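Local coordinates for protein beta-lactamase (Sebaldella termitidis, PDB 6N1N) that probably hydrolyses beta-lactam antibiotics to substituted beta-amino acids as a serine-dependent class D beta-lactamase, which would give its bacterium antibiotic resistance, at residues A[142-147]-A[193-198]; A[199-204]-A[226-231]; A[61-66]-A[162-167]. One frame throughout, in Å; residues are numbered along the deposited sequence. Where two conformers were deposited one is given.

Contact 1: A[142-147]-A[193-198]; sequences SLKISP and GREGAE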
ATOM      1  N   SER A 142      10.987   2.046 -11.837  1.00 13.52           N
ATOM      2  CA  SER A 142      10.991   3.445 -12.265  1.00  8.88           C
ATOM      3  C   SER A 142      10.361   4.287 -11.173  1.00  8.26           C
ATOM      4  O   SER A 142      11.034   5.126 -10.539  1.00 10.77           O
ATOM      5  CB  SER A 142      10.267   3.612 -13.604  1.00  9.53           C
ATOM      6  OG  SER A 142       8.911   3.218 -13.570  1.00 10.15           O
ATOM      7  N   LEU A 143       9.076   4.088 -10.922  1.00  9.89           N
ATOM      8  CA  LEU A 143       8.384   4.746  -9.820  1.00  9.25           C
ATOM      9  C   LEU A 143       8.879   4.233  -8.472  1.00  9.05           C
ATOM     10  O   LEU A 143       9.018   3.027  -8.250  1.00  9.27           O
ATOM     11  CB  LEU A 143       6.876   4.522  -9.948  1.00  9.10           C
ATOM     12  CG  LEU A 143       5.987   5.182  -8.885  1.00  8.73           C
ATOM     13  CD1 LEU A 143       6.129   6.700  -8.914  1.00 12.42           C
ATOM     14  CD2 LEU A 143       4.523   4.849  -9.112  1.00 11.47           C
ATOM     15  N   LYS A 144       9.159   5.156  -7.565  1.00  7.89           N
ATOM     16  CA  LYS A 144       9.619   4.790  -6.238  1.00  5.98           C
ATOM     17  C   LYS A 144       8.995   5.750  -5.230  1.00  9.74           C
ATOM     18  O   LYS A 144       8.753   6.911  -5.554  1.00  9.35           O
ATOM     19  CB  LYS A 144      11.148   4.853  -6.099  1.00  9.61           C
ATOM     20  CG  LYS A 144      11.937   3.910  -7.022  1.00 10.63           C
ATOM     21  CD  LYS A 144      13.444   3.962  -6.673  1.00 19.85           C
ATOM     22  CE  LYS A 144      14.314   3.214  -7.665  1.00 40.04           C
ATOM     23  NZ  LYS A 144      14.065   1.755  -7.646  1.00 58.05           N
ATOM     24  N   ILE A 145       8.785   5.268  -4.004  1.00  9.16           N
ATOM     25  CA  ILE A 145       8.127   6.050  -2.956  1.00  8.76           C
ATOM     26  C   ILE A 145       8.664   5.635  -1.594  1.00  7.69           C
ATOM     27  O   ILE A 145       9.065   4.495  -1.383  1.00  8.11           O
ATOM     28  CB  ILE A 145       6.583   5.891  -3.031  1.00  8.29           C
ATOM     29  CG1 ILE A 145       5.894   6.829  -2.035  1.00  8.88           C
ATOM     30  CG2 ILE A 145       6.138   4.426  -2.793  1.00  8.96           C
ATOM     31  CD1 ILE A 145       4.415   6.990  -2.304  1.00 11.42           C
ATOM     32  N   SER A 146       8.744   6.610  -0.664  1.00  9.64           N
ATOM     33  CA  SER A 146       9.240   6.281   0.666  1.00 11.45           C
ATOM     34  C   SER A 146       8.086   5.930   1.589  1.00  9.44           C
ATOM     35  O   SER A 146       6.929   6.248   1.299  1.00  8.00           O
ATOM     36  CB  SER A 146      10.001   7.455   1.263  1.00 10.38           C
ATOM     37  OG  SER A 146       9.105   8.506   1.612  1.00 13.29           O
ATOM     38  N   PRO A 147       8.374   5.315   2.741  1.00  8.91           N
ATOM     39  CA  PRO A 147       7.297   5.086   3.734  1.00  9.67           C
ATOM     40  C   PRO A 147       6.611   6.363   4.220  1.00 10.16           C
ATOM     41  O   PRO A 147       5.385   6.402   4.338  1.00  8.72           O
ATOM     42  CB  PRO A 147       8.035   4.362   4.871  1.00 10.07           C
ATOM     43  CG  PRO A 147       9.171   3.646   4.174  1.00  9.71           C
ATOM     44  CD  PRO A 147       9.630   4.641   3.123  1.00  8.63           C
ATOM     45  N   GLY A 193       8.676  -6.687  -4.098  1.00 12.54           N
ATOM     46  CA  GLY A 193       9.525  -6.808  -5.249  1.00 14.79           C
ATOM     47  C   GLY A 193      10.974  -6.865  -4.819  1.00 12.94           C
ATOM     48  O   GLY A 193      11.287  -7.073  -3.645  1.00 17.29           O
ATOM     49  N   ARG A 194      11.863  -6.695  -5.786  1.00 13.35           N
ATOM     50  CA  ARG A 194      13.290  -6.813  -5.515  1.00 12.47           C
ATOM     51  C   ARG A 194      14.046  -5.700  -6.218  1.00 12.47           C
ATOM     52  O   ARG A 194      13.764  -5.398  -7.377  1.00 14.07           O
ATOM     53  CB  ARG A 194      13.832  -8.173  -5.979  1.00 11.76           C
ATOM     54  CG  ARG A 194      15.287  -8.401  -5.615  1.00 11.70           C
ATOM     55  CD  ARG A 194      15.818  -9.753  -6.123  1.00 15.62           C
ATOM     56  NE  ARG A 194      15.134 -10.897  -5.523  1.00 14.86           N
ATOM     57  CZ  ARG A 194      14.418 -11.800  -6.204  1.00 10.68           C
ATOM     58  NH1 ARG A 194      14.283 -11.693  -7.500  1.00 13.06           N
ATOM     59  NH2 ARG A 194      13.855 -12.820  -5.557  1.00 15.34           N
ATOM     60  N   GLU A 195      14.959  -5.048  -5.488  1.00 13.11           N
ATOM     61  CA  GLU A 195      15.902  -4.079  -6.048  1.00  9.83           C
ATOM     62  C   GLU A 195      17.312  -4.591  -5.772  1.00 12.82           C
ATOM     63  O   GLU A 195      17.749  -4.639  -4.615  1.00 13.84           O
ATOM     64  CB  GLU A 195      15.704  -2.692  -5.441  1.00 16.00           C
ATOM     65  CG  GLU A 195      14.365  -2.052  -5.810  1.00 11.34           C
ATOM     66  CD  GLU A 195      14.166  -0.695  -5.199  1.00 22.39           C
ATOM     67  OE1 GLU A 195      15.002  -0.285  -4.363  1.00 27.18           O
ATOM     68  OE2 GLU A 195      13.170  -0.042  -5.569  1.00 17.58           O
ATOM     69  N   GLY A 196      18.025  -4.948  -6.830  1.00 10.83           N
ATOM     70  CA  GLY A 196      19.359  -5.518  -6.634  1.00 15.31           C
ATOM     71  C   GLY A 196      19.269  -6.835  -5.892  1.00 12.19           C
ATOM     72  O   GLY A 196      18.579  -7.758  -6.312  1.00 15.06           O
ATOM     73  N   ALA A 197      19.961  -6.935  -4.745  1.00 14.77           N
ATOM     74  CA  ALA A 197      19.974  -8.147  -3.946  1.00 15.44           C
ATOM     75  C   ALA A 197      18.997  -8.090  -2.795  1.00 15.19           C
ATOM     76  O   ALA A 197      18.975  -9.013  -1.971  1.00 19.96           O
ATOM     77  CB  ALA A 197      21.381  -8.397  -3.397  1.00 20.94           C
ATOM     78  N   GLU A 198      18.211  -7.022  -2.701  1.00 15.74           N
ATOM     79  CA  GLU A 198      17.337  -6.788  -1.567  1.00 12.49           C
ATOM     80  C   GLU A 198      15.881  -7.018  -1.956  1.00 16.70           C
ATOM     81  O   GLU A 198      15.351  -6.333  -2.838  1.00 15.26           O
ATOM     82  CB  GLU A 198      17.537  -5.371  -1.042  1.00 20.90           C
ATOM     83  CG  GLU A 198      18.953  -5.125  -0.542  1.00 22.52           C
ATOM     84  CD  GLU A 198      19.111  -3.766   0.056  1.00 29.18           C
ATOM     85  OE1 GLU A 198      18.856  -2.761  -0.647  1.00 28.78           O
ATOM     86  OE2 GLU A 198      19.472  -3.704   1.242  1.00 27.54           O
TER
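Lys144 and Glu195 hold this contact by themselves: their two chains come at each other from opposite directions and join at the charged ends, while the backbones stay well apart, with 10.9 Å between Lys144 CA and Glu195 CA. The ionic part is a single salt bridge, Lys144 NZ donating to Glu195 OE2 at 2.9 Å. The ammonium nitrogen does not lie in the carboxylate plane; it stands above it, 72° out. Glu195 OE1 is clearly the farther oxygen, 4.0 Å from Lys144 NZ. Each side chain is stretched to cover the distance. Glu195 runs straight beyond CG, and Lys144 is extended as far as CE before a turn at chi4 (-66°) swings NZ onto the acid.

Both charged groups have further hydrogen-bonding partners. Lys144 NZ also donates to the carbonyl of Arg141, while the carboxylate takes a salt bridge from Arg47 on OE1 and the backbone N of Leu48 on OE2. With cations meeting both of its oxygens, Glu195 probably stays ionised although it is partly covered.

Within the segments, the backbone bonds are those of the turn. Glu195 N reaches Glu198 O at 3.0 Å, and Glu198 N returns to Glu195 O at 3.1 Å, closing a type II' turn whose positive-phi place is taken by Gly196. The two-residue turn, Gly196 and Ala197, joins strands 184-195 and 198-209 into a beta hairpin, and Glu195 is the last residue of its strand. The lysine projects from the loop that follows helix 113-122 and leads into helix 147-159, where Ser146 is the N-cap; the salt bridge thus ties the hairpin end of the sheet to the approach to that helix.

Contact 2: A[199-204]-A[226-231]; sequences NIIWYV and ERNSYL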
ATOM      1  N   ASN A 199      15.238  -7.971  -1.285  1.00 14.52           N
ATOM      2  CA  ASN A 199      13.793  -8.134  -1.393  1.00 14.26           C
ATOM      3  C   ASN A 199      13.098  -7.079  -0.538  1.00 12.87           C
ATOM      4  O   ASN A 199      13.490  -6.838   0.601  1.00 13.95           O
ATOM      5  CB  ASN A 199      13.373  -9.521  -0.927  1.00 13.11           C
ATOM      6  CG  ASN A 199      13.973 -10.628  -1.779  1.00 16.99           C
ATOM      7  OD1 ASN A 199      13.901 -10.586  -2.987  1.00 19.66           O
ATOM      8  ND2 ASN A 199      14.559 -11.624  -1.134  1.00 22.54           N
ATOM      9  N   ILE A 200      12.061  -6.470  -1.104  1.00 11.50           N
ATOM     10  CA  ILE A 200      11.335  -5.357  -0.517  1.00 13.02           C
ATOM     11  C   ILE A 200       9.903  -5.836  -0.257  1.00 13.33           C
ATOM     12  O   ILE A 200       9.193  -6.202  -1.195  1.00 16.66           O
ATOM     13  CB  ILE A 200      11.326  -4.124  -1.443  1.00 15.85           C
ATOM     14  CG1 ILE A 200      12.721  -3.784  -1.981  1.00 16.88           C
ATOM     15  CG2 ILE A 200      10.653  -2.927  -0.733  1.00 15.97           C
ATOM     16  CD1 ILE A 200      13.725  -3.516  -0.956  1.00 26.77           C
ATOM     17  N   ILE A 201       9.481  -5.816   1.005  1.00 12.50           N
ATOM     18  CA  ILE A 201       8.167  -6.306   1.385  1.00 11.39           C
ATOM     19  C   ILE A 201       7.447  -5.197   2.143  1.00  9.42           C
ATOM     20  O   ILE A 201       7.833  -4.851   3.267  1.00 10.12           O
ATOM     21  CB  ILE A 201       8.249  -7.597   2.220  1.00 10.73           C
ATOM     22  CG1 ILE A 201       8.992  -8.680   1.396  1.00 16.20           C
ATOM     23  CG2 ILE A 201       6.875  -8.035   2.640  1.00 15.02           C
ATOM     24  CD1 ILE A 201       9.308  -9.944   2.193  1.00 24.08           C
ATOM     25  N   TRP A 202       6.383  -4.671   1.536  1.00  8.27           N
ATOM     26  CA  TRP A 202       5.554  -3.629   2.099  1.00  8.76           C
ATOM     27  C   TRP A 202       4.274  -4.179   2.732  1.00  9.15           C
ATOM     28  O   TRP A 202       3.667  -5.126   2.252  1.00 10.68           O
ATOM     29  CB  TRP A 202       5.073  -2.667   1.024  1.00  7.26           C
ATOM     30  CG  TRP A 202       6.010  -1.824   0.250  1.00  7.36           C
ATOM     31  CD1 TRP A 202       6.555  -2.096  -0.973  1.00 10.73           C
ATOM     32  CD2 TRP A 202       6.353  -0.479   0.551  1.00  6.69           C
ATOM     33  NE1 TRP A 202       7.277  -1.007  -1.416  1.00  8.94           N
ATOM     34  CE2 TRP A 202       7.149   0.002  -0.498  1.00  7.09           C
ATOM     35  CE3 TRP A 202       6.082   0.360   1.627  1.00  7.75           C
ATOM     36  CZ2 TRP A 202       7.694   1.281  -0.485  1.00  8.35           C
ATOM     37  CZ3 TRP A 202       6.622   1.617   1.633  1.00 14.10           C
ATOM     38  CH2 TRP A 202       7.391   2.079   0.575  1.00 10.25           C
ATOM     39  N   TYR A 203       3.811  -3.457   3.747  1.00  9.41           N
ATOM     40  CA  TYR A 203       2.417  -3.492   4.183  1.00  9.68           C
ATOM     41  C   TYR A 203       2.075  -2.060   4.605  1.00 11.37           C
ATOM     42  O   TYR A 203       2.682  -1.515   5.543  1.00  8.41           O
ATOM     43  CB  TYR A 203       2.229  -4.509   5.312  1.00 10.62           C
ATOM     44  CG  TYR A 203       0.787  -4.800   5.643  1.00 11.80           C
ATOM     45  CD1 TYR A 203      -0.106  -5.217   4.666  1.00 22.65           C
ATOM     46  CD2 TYR A 203       0.317  -4.650   6.933  1.00 11.14           C
ATOM     47  CE1 TYR A 203      -1.438  -5.461   4.973  1.00 28.96           C
ATOM     48  CE2 TYR A 203      -1.006  -4.938   7.245  1.00 11.06           C
ATOM     49  CZ  TYR A 203      -1.868  -5.321   6.274  1.00 26.59           C
ATOM     50  OH  TYR A 203      -3.178  -5.566   6.615  1.00 28.91           O
ATOM     51  N   VAL A 204       1.127  -1.434   3.891  1.00  9.30           N
ATOM     52  CA  VAL A 204       0.803  -0.027   4.131  1.00  8.76           C
ATOM     53  C   VAL A 204      -0.706   0.112   4.247  1.00  8.18           C
ATOM     54  O   VAL A 204      -1.467  -0.729   3.760  1.00  7.36           O
ATOM     55  CB  VAL A 204       1.348   0.897   3.016  1.00 10.77           C
ATOM     56  CG1 VAL A 204       2.852   0.654   2.768  1.00  8.94           C
ATOM     57  CG2 VAL A 204       0.527   0.759   1.720  1.00  8.73           C
ATOM     58  N   GLU A 226      16.073 -17.846   1.423  1.00 18.43           N
ATOM     59  CA  GLU A 226      15.381 -18.912   2.138  1.00 27.59           C
ATOM     60  C   GLU A 226      14.285 -18.382   3.055  1.00 22.92           C
ATOM     61  O   GLU A 226      13.311 -19.098   3.319  1.00 20.67           O
ATOM     62  CB  GLU A 226      16.364 -19.753   2.961  1.00 34.20           C
ATOM     63  CG  GLU A 226      15.663 -20.748   3.904  1.00 65.20           C
ATOM     64  CD  GLU A 226      16.379 -22.089   4.032  1.00 83.60           C
ATOM     65  OE1 GLU A 226      15.777 -23.026   4.598  1.00 86.28           O
ATOM     66  OE2 GLU A 226      17.533 -22.210   3.567  1.00 89.47           O
ATOM     67  N   ARG A 227      14.411 -17.146   3.545  1.00 16.09           N
ATOM     68  CA  ARG A 227      13.473 -16.603   4.521  1.00 18.09           C
ATOM     69  C   ARG A 227      12.362 -15.758   3.909  1.00 16.80           C
ATOM     70  O   ARG A 227      11.444 -15.343   4.626  1.00 14.94           O
ATOM     71  CB  ARG A 227      14.228 -15.785   5.576  1.00 29.20           C
ATOM     72  CG  ARG A 227      14.960 -16.654   6.594  1.00 35.70           C
ATOM     73  CD  ARG A 227      15.289 -15.872   7.860  1.00 45.61           C
ATOM     74  NE  ARG A 227      16.134 -14.722   7.562  1.00 48.72           N
ATOM     75  CZ  ARG A 227      17.464 -14.726   7.627  1.00 41.52           C
ATOM     76  NH1 ARG A 227      18.146 -13.629   7.317  1.00 37.69           N
ATOM     77  NH2 ARG A 227      18.110 -15.818   8.003  1.00 46.02           N
ATOM     78  N   ASN A 228      12.374 -15.546   2.597  1.00 18.99           N
ATOM     79  CA  ASN A 228      11.470 -14.554   2.024  1.00 17.10           C
ATOM     80  C   ASN A 228      10.011 -15.009   2.105  1.00 13.48           C
ATOM     81  O   ASN A 228       9.124 -14.199   2.391  1.00 16.54           O
ATOM     82  CB  ASN A 228      11.871 -14.257   0.583  1.00 22.14           C
ATOM     83  CG  ASN A 228      11.354 -12.913   0.109  1.00 15.49           C
ATOM     84  OD1 ASN A 228      11.822 -11.873   0.553  1.00 22.62           O
ATOM     85  ND2 ASN A 228      10.359 -12.943  -0.752  1.00 21.13           N
ATOM     86  N   SER A 229       9.736 -16.283   1.853  1.00 14.54           N
ATOM     87  CA  SER A 229       8.348 -16.729   1.852  1.00 14.73           C
ATOM     88  C   SER A 229       7.729 -16.597   3.233  1.00 19.07           C
ATOM     89  O   SER A 229       6.572 -16.196   3.363  1.00 14.88           O
ATOM     90  CB  SER A 229       8.256 -18.172   1.358  1.00 27.24           C
ATOM     91  OG  SER A 229       8.563 -18.219  -0.022  1.00 42.98           O
ATOM     92  N   TYR A 230       8.485 -16.923   4.280  1.00 15.23           N
ATOM     93  CA  TYR A 230       7.995 -16.696   5.635  1.00 13.10           C
ATOM     94  C   TYR A 230       7.653 -15.229   5.857  1.00 11.07           C
ATOM     95  O   TYR A 230       6.597 -14.890   6.418  1.00 12.71           O
ATOM     96  CB  TYR A 230       9.036 -17.142   6.648  1.00 16.02           C
ATOM     97  CG  TYR A 230       8.616 -16.806   8.045  1.00 19.06           C
ATOM     98  CD1 TYR A 230       7.639 -17.553   8.677  1.00 21.12           C
ATOM     99  CD2 TYR A 230       9.160 -15.728   8.709  1.00 18.52           C
ATOM    100  CE1 TYR A 230       7.244 -17.263   9.935  1.00 24.63           C
ATOM    101  CE2 TYR A 230       8.754 -15.408   9.998  1.00 24.11           C
ATOM    102  CZ  TYR A 230       7.793 -16.193  10.596  1.00 23.31           C
ATOM    103  OH  TYR A 230       7.335 -15.941  11.875  1.00 35.68           O
ATOM    104  N   LEU A 231       8.546 -14.330   5.435  1.00 12.90           N
ATOM    105  CA  LEU A 231       8.306 -12.913   5.666  1.00  9.49           C
ATOM    106  C   LEU A 231       7.080 -12.412   4.919  1.00 11.84           C
ATOM    107  O   LEU A 231       6.363 -11.534   5.427  1.00 12.20           O
ATOM    108  CB  LEU A 231       9.562 -12.145   5.263  1.00 10.89           C
ATOM    109  CG  LEU A 231      10.721 -12.432   6.210  1.00 14.19           C
ATOM    110  CD1 LEU A 231      12.007 -11.884   5.610  1.00 18.23           C
ATOM    111  CD2 LEU A 231      10.471 -11.811   7.599  1.00 14.98           C
TER
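Strand 199-204 and the first turn of helix 228-245 approach to 7.6 Å between Asn199 CA and Asn228 CA and 7.9 Å between Ile201 CA and Leu231 CA, a spacing that leaves the meeting entirely to side chains. Asn199 and Ile201, two residues apart on the strand, both point at the helix, whereas Ile200 between them points away. All four touching residues are buried.

The two asparagines lie askew, their amide planes 53° apart. Asn228 OD1 lies 3.2 Å from Asn199 CB and equally far from Asn199 ND2, but the angle at ND2 is too poor for a hydrogen bond. Each amide finds its polar partner elsewhere: Asn228 OD1 accepts from Asn222 ND2, and Asn199 OD1 from Arg194 NE.

In the penicillin-recognising fold shared by serine beta-lactamases and transpeptidases, the C-terminal helix packs on one face of the central antiparallel strands, and helix 228-245 does so here, near its N-terminal end. Leu232 and Arg235, farther along that helix, also touch Ile201.

Ile201 makes the apolar part with one methyl. CG1 is set anti to the carbonyl carbon (chi1 -58°) and the chain goes on extended, which carries CD1 out to touch both helix residues. There CD1 rests 3.8 Å from Leu231 CB, the side chains crossing at about a right angle, and 3.6 Å from Asn228 OD1.

Contact 3: A[61-66]-A[162-167]; sequences FLEEEV and FMLSEK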
ATOM      1  N   PHE A  61      -8.598   4.216 -11.504  1.00 13.46           N
ATOM      2  CA  PHE A  61      -9.510   3.445 -12.350  1.00 12.52           C
ATOM      3  C   PHE A  61     -10.954   3.948 -12.228  1.00 11.70           C
ATOM      4  O   PHE A  61     -11.659   4.089 -13.237  1.00 14.81           O
ATOM      5  CB  PHE A  61      -9.454   1.957 -11.984  1.00 11.12           C
ATOM      6  CG  PHE A  61      -8.308   1.185 -12.611  1.00 11.42           C
ATOM      7  CD1 PHE A  61      -7.177   1.815 -13.095  1.00  8.25           C
ATOM      8  CD2 PHE A  61      -8.372  -0.191 -12.682  1.00 11.40           C
ATOM      9  CE1 PHE A  61      -6.145   1.093 -13.641  1.00 11.69           C
ATOM     10  CE2 PHE A  61      -7.349  -0.921 -13.240  1.00 13.37           C
ATOM     11  CZ  PHE A  61      -6.240  -0.278 -13.726  1.00 14.76           C
ATOM     12  N   LEU A  62     -11.420   4.218 -11.008  1.00 10.82           N
ATOM     13  CA  LEU A  62     -12.786   4.687 -10.843  1.00  9.36           C
ATOM     14  C   LEU A  62     -12.953   6.108 -11.348  1.00 13.29           C
ATOM     15  O   LEU A  62     -13.916   6.409 -12.054  1.00 13.66           O
ATOM     16  CB  LEU A  62     -13.206   4.576  -9.378  1.00 15.72           C
ATOM     17  CG  LEU A  62     -13.317   3.125  -8.942  1.00 12.02           C
ATOM     18  CD1 LEU A  62     -13.243   3.040  -7.443  1.00 12.03           C
ATOM     19  CD2 LEU A  62     -14.627   2.489  -9.440  1.00 15.49           C
ATOM     20  N   GLU A  63     -12.033   7.004 -10.984  1.00 12.52           N
ATOM     21  CA  GLU A  63     -12.194   8.400 -11.397  1.00 12.81           C
ATOM     22  C   GLU A  63     -12.156   8.544 -12.915  1.00 16.34           C
ATOM     23  O   GLU A  63     -12.895   9.367 -13.493  1.00 15.47           O
ATOM     24  CB  GLU A  63     -11.125   9.272 -10.742  1.00 13.09           C
ATOM     25  CG  GLU A  63     -11.412  10.789 -10.826  1.00 17.82           C
ATOM     26  CD  GLU A  63     -12.617  11.220 -10.013  1.00 16.88           C
ATOM     27  OE1 GLU A  63     -13.061  10.440  -9.150  1.00 17.33           O
ATOM     28  OE2 GLU A  63     -13.100  12.362 -10.220  1.00 18.24           O
ATOM     29  N   GLU A  64     -11.308   7.762 -13.577  1.00 10.94           N
ATOM     30  CA  GLU A  64     -11.165   7.778 -15.026  1.00 11.35           C
ATOM     31  C   GLU A  64     -12.164   6.877 -15.747  1.00 16.44           C
ATOM     32  O   GLU A  64     -12.102   6.773 -16.977  1.00 15.24           O
ATOM     33  CB  GLU A  64      -9.739   7.367 -15.421  1.00 15.28           C
ATOM     34  CG  GLU A  64      -8.691   8.396 -15.058  1.00 14.07           C
ATOM     35  CD  GLU A  64      -8.984   9.724 -15.713  1.00 16.46           C
ATOM     36  OE1 GLU A  64      -9.125   9.746 -16.945  1.00 16.81           O
ATOM     37  OE2 GLU A  64      -9.107  10.737 -15.005  1.00 15.83           O
ATOM     38  N   GLU A  65     -13.056   6.219 -15.017  1.00 13.31           N
ATOM     39  CA  GLU A  65     -14.129   5.404 -15.584  1.00 20.49           C
ATOM     40  C   GLU A  65     -13.613   4.169 -16.320  1.00 15.28           C
ATOM     41  O   GLU A  65     -14.298   3.623 -17.188  1.00 20.21           O
ATOM     42  CB  GLU A  65     -15.019   6.252 -16.499  1.00 15.82           C
ATOM     43  CG  GLU A  65     -15.657   7.378 -15.721  1.00 17.04           C
ATOM     44  CD  GLU A  65     -16.471   8.315 -16.582  1.00 34.53           C
ATOM     45  OE1 GLU A  65     -17.286   7.822 -17.376  1.00 31.62           O
ATOM     46  OE2 GLU A  65     -16.270   9.542 -16.475  1.00 33.84           O
ATOM     47  N   VAL A  66     -12.430   3.679 -15.937  1.00 14.31           N
ATOM     48  CA  VAL A  66     -11.964   2.394 -16.446  1.00 13.50           C
ATOM     49  C   VAL A  66     -13.001   1.319 -16.163  1.00 19.81           C
ATOM     50  O   VAL A  66     -13.294   0.470 -17.023  1.00 18.24           O
ATOM     51  CB  VAL A  66     -10.599   2.043 -15.827  1.00 14.63           C
ATOM     52  CG1 VAL A  66     -10.158   0.626 -16.201  1.00 14.89           C
ATOM     53  CG2 VAL A  66      -9.563   3.042 -16.282  1.00 19.10           C
ATOM     54  N   PHE A 162      -7.760  14.977  -2.236  1.00 14.94           N
ATOM     55  CA  PHE A 162      -7.543  14.938  -3.670  1.00 13.66           C
ATOM     56  C   PHE A 162      -8.838  15.271  -4.401  1.00 15.64           C
ATOM     57  O   PHE A 162      -9.934  15.030  -3.896  1.00 16.54           O
ATOM     58  CB  PHE A 162      -7.070  13.552  -4.103  1.00 13.50           C
ATOM     59  CG  PHE A 162      -5.860  13.041  -3.360  1.00 14.59           C
ATOM     60  CD1 PHE A 162      -4.744  13.824  -3.196  1.00 11.91           C
ATOM     61  CD2 PHE A 162      -5.846  11.751  -2.838  1.00 14.71           C
ATOM     62  CE1 PHE A 162      -3.628  13.332  -2.511  1.00 12.65           C
ATOM     63  CE2 PHE A 162      -4.711  11.246  -2.169  1.00 12.30           C
ATOM     64  CZ  PHE A 162      -3.618  12.042  -2.017  1.00 10.29           C
HETATM   65  N   MSE A 163      -8.707  15.821  -5.603  0.50 18.06           N
HETATM   66  CA  MSE A 163      -9.878  16.139  -6.407  0.50 20.47           C
HETATM   67  C   MSE A 163     -10.401  14.877  -7.099  0.50 19.60           C
HETATM   68  O   MSE A 163     -10.113  14.609  -8.268  0.50 19.54           O
HETATM   69  CB  MSE A 163      -9.544  17.239  -7.419  0.50 26.86           C
HETATM   70  CG  MSE A 163      -9.117  18.555  -6.759  0.50 41.02           C
HETATM   71 SE   MSE A 163     -10.466  19.307  -5.549  0.50 41.32          SE
HETATM   72  CE  MSE A 163     -11.945  19.394  -6.818  0.50 38.82           C
ATOM     73  N   LEU A 164     -11.163  14.096  -6.338  1.00 15.51           N
ATOM     74  CA  LEU A 164     -11.804  12.887  -6.820  1.00 13.82           C
ATOM     75  C   LEU A 164     -13.264  12.964  -6.405  1.00 12.70           C
ATOM     76  O   LEU A 164     -13.610  13.666  -5.462  1.00 18.72           O
ATOM     77  CB  LEU A 164     -11.178  11.617  -6.226  1.00 16.68           C
ATOM     78  CG  LEU A 164      -9.660  11.535  -6.302  1.00 12.08           C
ATOM     79  CD1 LEU A 164      -9.118  10.421  -5.406  1.00 10.69           C
ATOM     80  CD2 LEU A 164      -9.213  11.336  -7.740  1.00 14.23           C
ATOM     81  N   SER A 165     -14.103  12.173  -7.064  1.00 14.14           N
ATOM     82  CA  SER A 165     -15.521  12.194  -6.751  1.00 18.71           C
ATOM     83  C   SER A 165     -15.844  11.446  -5.453  1.00 15.72           C
ATOM     84  O   SER A 165     -15.096  10.588  -4.977  1.00 14.16           O
ATOM     85  CB  SER A 165     -16.324  11.568  -7.890  1.00 18.43           C
ATOM     86  OG  SER A 165     -16.130  10.163  -7.901  1.00 24.14           O
ATOM     87  N   GLU A 166     -17.000  11.781  -4.877  1.00 16.92           N
ATOM     88  CA  GLU A 166     -17.433  11.124  -3.646  1.00 16.34           C
ATOM     89  C   GLU A 166     -17.540   9.614  -3.824  1.00 19.37           C
ATOM     90  O   GLU A 166     -17.191   8.847  -2.918  1.00 18.97           O
ATOM     91  CB  GLU A 166     -18.776  11.699  -3.192  1.00 21.38           C
ATOM     92  CG  GLU A 166     -18.720  13.140  -2.733  1.00 50.46           C
ATOM     93  CD  GLU A 166     -20.105  13.713  -2.458  1.00 68.83           C
ATOM     94  OE1 GLU A 166     -20.226  14.953  -2.359  1.00 74.01           O
ATOM     95  OE2 GLU A 166     -21.070  12.924  -2.346  1.00 62.19           O
ATOM     96  N   LYS A 167     -18.025   9.176  -4.981  1.00 15.11           N
ATOM     97  CA  LYS A 167     -18.184   7.745  -5.250  1.00 18.25           C
ATOM     98  C   LYS A 167     -16.841   7.042  -5.311  1.00 12.94           C
ATOM     99  O   LYS A 167     -16.689   5.930  -4.804  1.00 12.59           O
ATOM    100  CB  LYS A 167     -18.961   7.569  -6.557  1.00 25.41           C
ATOM    101  CG  LYS A 167     -18.991   6.153  -7.155  1.00 38.37           C
ATOM    102  CD  LYS A 167     -19.658   6.163  -8.547  1.00 44.77           C
ATOM    103  CE  LYS A 167     -19.696   4.786  -9.218  1.00 41.97           C
ATOM    104  NZ  LYS A 167     -20.697   3.853  -8.611  1.00 54.43           N
TER
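Glu63, in the last turn of helix 56-63, reaches over to Leu164 and Ser165, just ahead of helix 166-175. The main polar link is the bond from Ser165 N to Glu63 OE1, 2.9 Å long and nearly straight at 178°, arriving on the syn side of the carboxylate and 29° out of its plane. Ser165 OG lies 3.3 Å from the same Glu63 OE1, a weak bond at most, and one that competes with the hydrogen bond between Ser165 OG and Thr168 OG1. Thr168 OG1 bonds to Glu63 OE1 as well, so this one oxygen collects the polar groups of the helix start.

The apolar share falls to Leu164, whose CD2 packs 3.8 Å from Glu63 CG. Glu63 can do both jobs because its chain leaves with CG anti to the backbone N and then bends at chi2 (67°), laying the methylenes on the leucine and turning the acid toward the serine.

Ser165 is the N-cap of helix 166-175, so a carboxylate from another helix takes up an N-H at the positive end of the helix dipole, which would favour its ionised form.

Contacts 1 and 2 follow each other along the hairpin of strands 184-195 and 198-209, their centres 13 Å apart. They touch directly: Gly193 O lies 2.7 Å from Ile200 N, and Ile145 O packs 3.5 Å from Trp202 CH2. Contact 3 belongs to the helical part, about 27 Å from contact 1 and 31 Å from contact 2 between centres, on the other side of the chain's centre from contact 2. Ser51, the predicted acyl-ester nucleophile, comes nearest to contact 2, its side chain about 10 Å from that of Ile201; contacts 1 and 3 lie away from it and from Lys54, which is carboxylated in this crystal.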